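Local structure of UDP-N-acetylglucosamine--peptide N-acetylglucosaminyltransferase stabilizing protein GtfB (Streptococcus gordonii, 5E9T) at residues 4-9 against 200-205; 158-163 against 172-177. The protein stabilises the glycosyltransferase GtfA and binds the adhesin GspB, to which the GtfA-GtfB complex attaches the first GlcNAc before export by the accessory Sec system. All blocks are in the same frame, centred on the assembly; numbering follows the deposited sequence.

In the fold
The chain starts in strand 2-5 of the parallel sheet, and segment 4-9 covers the end of that strand and the loop after it. The chain then passes through strands 28-30 and 41-42 and enters the long antiparallel sheet. At the far end of that sheet, contact 2 (158-163 with 172-177) closes a short hairpin loop. Helix 176-186 then leads back to the parallel sheet. Strand 194-196 lies beside strand 2-5. Segment 200-205, mostly helix, comes next and closes contact 1. Contact 2 therefore lies within the much longer loop of contact 1. Their centres are about 16 Å apart. R176 and Y201 join them through a probable hydrogen bond, and V177 packs on L204.

Contact 1: 4-9 against 200-205; sequences LFDYYN and AYSFLV
The first turn of helix 201-207 meets the C-terminal end of strand 2-5, where the carboxylate of D6 grips S202 twice. D6 OD1 accepts a nearly straight hydrogen bond from S202 N at 3.2 Å, with an N-H...O angle of 167°. The amide meets OD1 on its syn side but well out of the carboxylate plane. The other oxygen, D6 OD2, takes the hydroxyl S202 OG at 2.7 Å, and this donor comes from above the carboxylate plane. With one bond to each oxygen, the rotation of the carboxylate is restrained. CB of D6 points toward the helix, and with CG beside its own backbone N (chi1 -79°) the carboxylate reaches the first turn. Strands 2-5 and 194-196 are neighbours in a parallel sheet, and helix 201-207 follows the second of them, an arrangement consistent with a Rossmann-like domain. The carboxylate takes an amide, S202 N, in the first turn of this helix, and the helix start would probably favour its negative charge. A200 is the N-cap residue of the helix, and its methyl CB lies beside D6 OD1. One turn further along, the side chains of L4 and V205 point toward each other, though the modelled closeness of their methyl groups is doubtful. Both also touch I180 of helix 176-186. The D6 backbone N is bound by the side chain of N197, next to strand 194-196.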
loop_
_atom_site.group_PDB
_atom_site.type_symbol
_atom_site.label_atom_id
_atom_site.label_comp_id
_atom_site.label_asym_id
_atom_site.label_seq_id
_atom_site.Cartn_x
_atom_site.Cartn_y
_atom_site.Cartn_z
ATOM N N LEU B 4 27.176 38.782 -5.969
ATOM C CA LEU B 4 26.377 37.928 -5.108
ATOM C C LEU B 4 24.995 37.794 -5.724
ATOM O O LEU B 4 24.206 38.742 -5.697
ATOM C CB LEU B 4 26.308 38.530 -3.718
ATOM C CG LEU B 4 25.616 37.748 -2.631
ATOM C CD1 LEU B 4 26.533 36.687 -2.073
ATOM C CD2 LEU B 4 25.346 38.761 -1.633
ATOM N N PHE B 5 24.682 36.617 -6.247
ATOM C CA PHE B 5 23.423 36.402 -6.937
ATOM C C PHE B 5 22.546 35.464 -6.123
ATOM O O PHE B 5 23.013 34.422 -5.650
ATOM C CB PHE B 5 23.651 35.850 -8.345
ATOM C CG PHE B 5 24.566 36.698 -9.189
ATOM C CD1 PHE B 5 24.176 37.959 -9.612
ATOM C CD2 PHE B 5 25.810 36.225 -9.574
ATOM C CE1 PHE B 5 25.017 38.736 -10.389
ATOM C CE2 PHE B 5 26.649 36.997 -10.355
ATOM C CZ PHE B 5 26.252 38.253 -10.762
ATOM N N ASP B 6 21.282 35.851 -5.943
ATOM C CA ASP B 6 20.325 34.983 -5.267
ATOM C C ASP B 6 20.251 33.625 -5.952
ATOM O O ASP B 6 20.566 32.591 -5.352
ATOM C CB ASP B 6 18.951 35.647 -5.220
ATOM C CG ASP B 6 18.857 36.699 -4.138
ATOM O OD1 ASP B 6 18.823 36.317 -2.949
ATOM O OD2 ASP B 6 18.814 37.902 -4.471
ATOM N N TYR B 7 19.852 33.613 -7.216
ATOM C CA TYR B 7 19.690 32.388 -7.977
ATOM C C TYR B 7 20.689 32.337 -9.119
ATOM O O TYR B 7 21.227 33.357 -9.555
ATOM C CB TYR B 7 18.276 32.280 -8.543
ATOM C CG TYR B 7 17.224 32.322 -7.479
ATOM C CD1 TYR B 7 17.302 31.484 -6.378
ATOM C CD2 TYR B 7 16.164 33.210 -7.556
ATOM C CE1 TYR B 7 16.347 31.517 -5.393
ATOM C CE2 TYR B 7 15.203 33.252 -6.573
ATOM C CZ TYR B 7 15.300 32.402 -5.493
ATOM O OH TYR B 7 14.346 32.436 -4.505
ATOM N N TYR B 8 20.949 31.123 -9.583
ATOM C CA TYR B 8 21.634 30.923 -10.847
ATOM C C TYR B 8 20.606 30.612 -11.925
ATOM O O TYR B 8 19.780 29.708 -11.764
ATOM C CB TYR B 8 22.663 29.799 -10.775
ATOM C CG TYR B 8 23.251 29.540 -12.137
ATOM C CD1 TYR B 8 23.943 30.539 -12.805
ATOM C CD2 TYR B 8 23.082 28.321 -12.773
ATOM C CE1 TYR B 8 24.467 30.326 -14.057
ATOM C CE2 TYR B 8 23.607 28.096 -14.030
ATOM C CZ TYR B 8 24.300 29.103 -14.668
ATOM O OH TYR B 8 24.827 28.886 -15.922
ATOM N N ASN B 9 20.658 31.374 -13.008
ATOM C CA ASN B 9 19.824 31.188 -14.188
ATOM C C ASN B 9 20.483 31.992 -15.301
ATOM O O ASN B 9 21.551 32.582 -15.105
ATOM C CB ASN B 9 18.378 31.616 -13.933
ATOM C CG ASN B 9 18.274 33.034 -13.425
ATOM O OD1 ASN B 9 18.378 33.988 -14.193
ATOM N ND2 ASN B 9 18.075 33.182 -12.120
ATOM N N ALA B 200 16.127 39.980 -2.664
ATOM C CA ALA B 200 16.151 38.926 -1.658
ATOM C C ALA B 200 17.433 39.025 -0.840
ATOM O O ALA B 200 18.033 40.102 -0.749
ATOM C CB ALA B 200 16.019 37.550 -2.310
ATOM N N TYR B 201 17.811 37.923 -0.186
ATOM C CA TYR B 201 18.952 37.905 0.732
ATOM C C TYR B 201 20.186 38.598 0.160
ATOM O O TYR B 201 20.931 39.257 0.897
ATOM C CB TYR B 201 19.265 36.454 1.093
ATOM C CG TYR B 201 18.000 35.668 1.342
ATOM C CD1 TYR B 201 17.214 35.928 2.456
ATOM C CD2 TYR B 201 17.569 34.700 0.446
ATOM C CE1 TYR B 201 16.048 35.233 2.683
ATOM C CE2 TYR B 201 16.402 33.998 0.666
ATOM C CZ TYR B 201 15.646 34.269 1.785
ATOM O OH TYR B 201 14.482 33.573 2.011
ATOM N N SER B 202 20.424 38.454 -1.148
ATOM C CA SER B 202 21.567 39.111 -1.786
ATOM C C SER B 202 21.539 40.611 -1.573
ATOM O O SER B 202 22.575 41.284 -1.692
ATOM C CB SER B 202 21.575 38.847 -3.288
ATOM O OG SER B 202 20.659 39.729 -3.916
ATOM N N PHE B 203 20.348 41.172 -1.398
ATOM C CA PHE B 203 20.304 42.563 -1.007
ATOM C C PHE B 203 20.492 42.692 0.500
ATOM O O PHE B 203 21.363 43.433 0.974
ATOM C CB PHE B 203 19.002 43.191 -1.481
ATOM C CG PHE B 203 18.711 44.482 -0.826
ATOM C CD1 PHE B 203 19.726 45.374 -0.470
ATOM C CD2 PHE B 203 17.427 44.792 -0.521
ATOM C CE1 PHE B 203 19.424 46.540 0.172
ATOM C CE2 PHE B 203 17.143 45.928 0.100
ATOM C CZ PHE B 203 18.120 46.816 0.444
ATOM N N LEU B 204 19.721 41.930 1.273
ATOM C CA LEU B 204 19.774 42.068 2.722
ATOM C C LEU B 204 21.170 41.812 3.294
ATOM O O LEU B 204 21.459 42.250 4.412
ATOM C CB LEU B 204 18.757 41.138 3.381
ATOM C CG LEU B 204 17.322 41.240 2.858
ATOM C CD1 LEU B 204 16.613 39.918 3.043
ATOM C CD2 LEU B 204 16.544 42.353 3.543
ATOM N N VAL B 205 22.056 41.141 2.562
ATOM C CA VAL B 205 23.452 41.126 2.992
ATOM C C VAL B 205 24.042 42.533 2.897
ATOM O O VAL B 205 24.860 42.945 3.734
ATOM C CB VAL B 205 24.256 40.122 2.154
ATOM C CG1 VAL B 205 23.835 38.664 2.497
ATOM C CG2 VAL B 205 24.095 40.479 0.712
#

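Contact 2: 158-163 against 172-177; sequences TGDIIL and IFKSRV
Strands 161-163 and 171-173 run antiparallel, with I161 and F173 as a hydrogen-bonded pair and I162 and I172 as a non-hydrogen-bonded pair. I161 N to F173 O and F173 N to I161 O are both 2.7 Å and close to straight. A CA-H...O contact from D160 CA to F173 O, at 3.5 Å, adds to the pairing. The side chains of I161 and F173 share one face, and their CB atoms are 4.2 Å apart. L163 comes against the same ring: its CB lies in the ring plane at the edge, 3.6 Å from F173 CE2. With CG of L163 anti to the backbone N (chi1 176°), its branch CD2 comes obliquely to the same ring atom. F179 and F182 of helix 176-186 also touch L163. On the other face, I162 CG1 and I172 CG1 are in looser contact at 4.5 Å. I161 CD1 reaches along to R176 CA, 4.0 Å away, where the helix begins. Before the strand, T158 OG1 accepts from D160 N at 3.1 Å, which makes an ST turn; the same hydroxyl also donates to D160 OD2. D160 OD1 makes a salt bridge with R133 of the GtfA (Gtf1) chain, and K174 NZ bonds Q111 of that chain. The arrangement is a beta hairpin ending a long antiparallel sheet, with part of it at the GtfA-GtfB interface.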
loop_
_atom_site.group_PDB
_atom_site.type_symbol
_atom_site.label_atom_id
_atom_site.label_comp_id
_atom_site.label_asym_id
_atom_site.label_seq_id
_atom_site.Cartn_x
_atom_site.Cartn_y
_atom_site.Cartn_z
ATOM N N THR B 158 11.865 27.725 11.335
ATOM C CA THR B 158 12.445 28.788 12.148
ATOM C C THR B 158 13.475 29.633 11.412
ATOM O O THR B 158 13.796 30.731 11.879
ATOM C CB THR B 158 13.120 28.205 13.395
ATOM O OG1 THR B 158 14.332 27.539 13.017
ATOM C CG2 THR B 158 12.203 27.222 14.094
ATOM N N GLY B 159 13.993 29.163 10.278
ATOM C CA GLY B 159 15.104 29.816 9.621
ATOM C C GLY B 159 16.474 29.466 10.165
ATOM O O GLY B 159 17.478 29.740 9.495
ATOM N N ASP B 160 16.551 28.867 11.353
ATOM C CA ASP B 160 17.839 28.570 11.971
ATOM C C ASP B 160 18.674 27.662 11.077
ATOM O O ASP B 160 18.188 26.646 10.573
ATOM C CB ASP B 160 17.633 27.912 13.337
ATOM C CG ASP B 160 16.923 28.818 14.323
ATOM O OD1 ASP B 160 17.357 29.977 14.493
ATOM O OD2 ASP B 160 15.927 28.374 14.929
ATOM N N ILE B 161 19.935 28.035 10.879
ATOM C CA ILE B 161 20.879 27.248 10.095
ATOM C C ILE B 161 21.937 26.710 11.046
ATOM O O ILE B 161 22.670 27.484 11.673
ATOM C CB ILE B 161 21.518 28.074 8.970
ATOM C CG1 ILE B 161 20.460 28.489 7.946
ATOM C CG2 ILE B 161 22.644 27.288 8.306
ATOM C CD1 ILE B 161 21.027 29.239 6.758
ATOM N N ILE B 162 22.012 25.389 11.159
ATOM C CA ILE B 162 23.003 24.730 12.000
ATOM C C ILE B 162 24.164 24.340 11.103
ATOM O O ILE B 162 24.027 23.475 10.229
ATOM C CB ILE B 162 22.424 23.511 12.728
ATOM C CG1 ILE B 162 21.173 23.902 13.515
ATOM C CG2 ILE B 162 23.463 22.913 13.668
ATOM C CD1 ILE B 162 20.531 22.740 14.232
ATOM N N LEU B 163 25.306 24.982 11.317
ATOM C CA LEU B 163 26.511 24.760 10.530
ATOM C C LEU B 163 27.502 23.980 11.376
ATOM O O LEU B 163 27.974 24.483 12.401
ATOM C CB LEU B 163 27.120 26.088 10.081
ATOM C CG LEU B 163 28.450 26.005 9.332
ATOM C CD1 LEU B 163 28.304 25.129 8.104
ATOM C CD2 LEU B 163 28.938 27.388 8.939
ATOM N N ILE B 172 25.303 27.868 15.213
ATOM C CA ILE B 172 23.916 28.106 14.830
ATOM C C ILE B 172 23.809 29.525 14.292
ATOM O O ILE B 172 24.237 30.477 14.952
ATOM C CB ILE B 172 22.956 27.902 16.015
ATOM C CG1 ILE B 172 23.101 26.494 16.589
ATOM C CG2 ILE B 172 21.519 28.169 15.593
ATOM C CD1 ILE B 172 22.334 26.286 17.869
ATOM N N PHE B 173 23.240 29.665 13.098
ATOM C CA PHE B 173 23.017 30.964 12.475
ATOM C C PHE B 173 21.523 31.244 12.446
ATOM O O PHE B 173 20.753 30.461 11.880
ATOM C CB PHE B 173 23.606 31.003 11.065
ATOM C CG PHE B 173 25.098 30.899 11.039
ATOM C CD1 PHE B 173 25.883 32.030 11.161
ATOM C CD2 PHE B 173 25.717 29.669 10.912
ATOM C CE1 PHE B 173 27.259 31.937 11.149
ATOM C CE2 PHE B 173 27.094 29.571 10.898
ATOM C CZ PHE B 173 27.865 30.707 11.017
ATOM N N LYS B 174 21.118 32.365 13.043
ATOM C CA LYS B 174 19.697 32.652 13.194
ATOM C C LYS B 174 18.991 32.894 11.863
ATOM O O LYS B 174 17.760 32.809 11.813
ATOM C CB LYS B 174 19.502 33.861 14.112
ATOM C CG LYS B 174 20.427 33.876 15.324
ATOM C CD LYS B 174 20.174 32.701 16.268
ATOM C CE LYS B 174 21.432 32.365 17.068
ATOM N NZ LYS B 174 21.197 31.366 18.149
ATOM N N SER B 175 19.721 33.186 10.789
ATOM C CA SER B 175 19.066 33.521 9.530
ATOM C C SER B 175 20.004 33.252 8.361
ATOM O O SER B 175 21.215 33.081 8.528
ATOM C CB SER B 175 18.600 34.980 9.514
ATOM O OG SER B 175 19.649 35.842 9.106
ATOM N N ARG B 176 19.409 33.221 7.164
ATOM C CA ARG B 176 20.175 33.015 5.937
ATOM C C ARG B 176 21.178 34.138 5.712
ATOM O O ARG B 176 22.291 33.898 5.225
ATOM C CB ARG B 176 19.216 32.911 4.750
ATOM C CG ARG B 176 19.882 32.665 3.413
ATOM C CD ARG B 176 19.237 31.486 2.708
ATOM N NE ARG B 176 17.837 31.730 2.372
ATOM C CZ ARG B 176 16.916 30.776 2.290
ATOM N NH1 ARG B 176 17.246 29.517 2.534
ATOM N NH2 ARG B 176 15.663 31.079 1.975
ATOM N N VAL B 177 20.797 35.375 6.047
ATOM C CA VAL B 177 21.722 36.499 5.928
ATOM C C VAL B 177 22.948 36.264 6.797
ATOM O O VAL B 177 24.089 36.414 6.345
ATOM C CB VAL B 177 21.017 37.819 6.295
ATOM C CG1 VAL B 177 22.039 38.913 6.537
ATOM C CG2 VAL B 177 20.054 38.228 5.193
#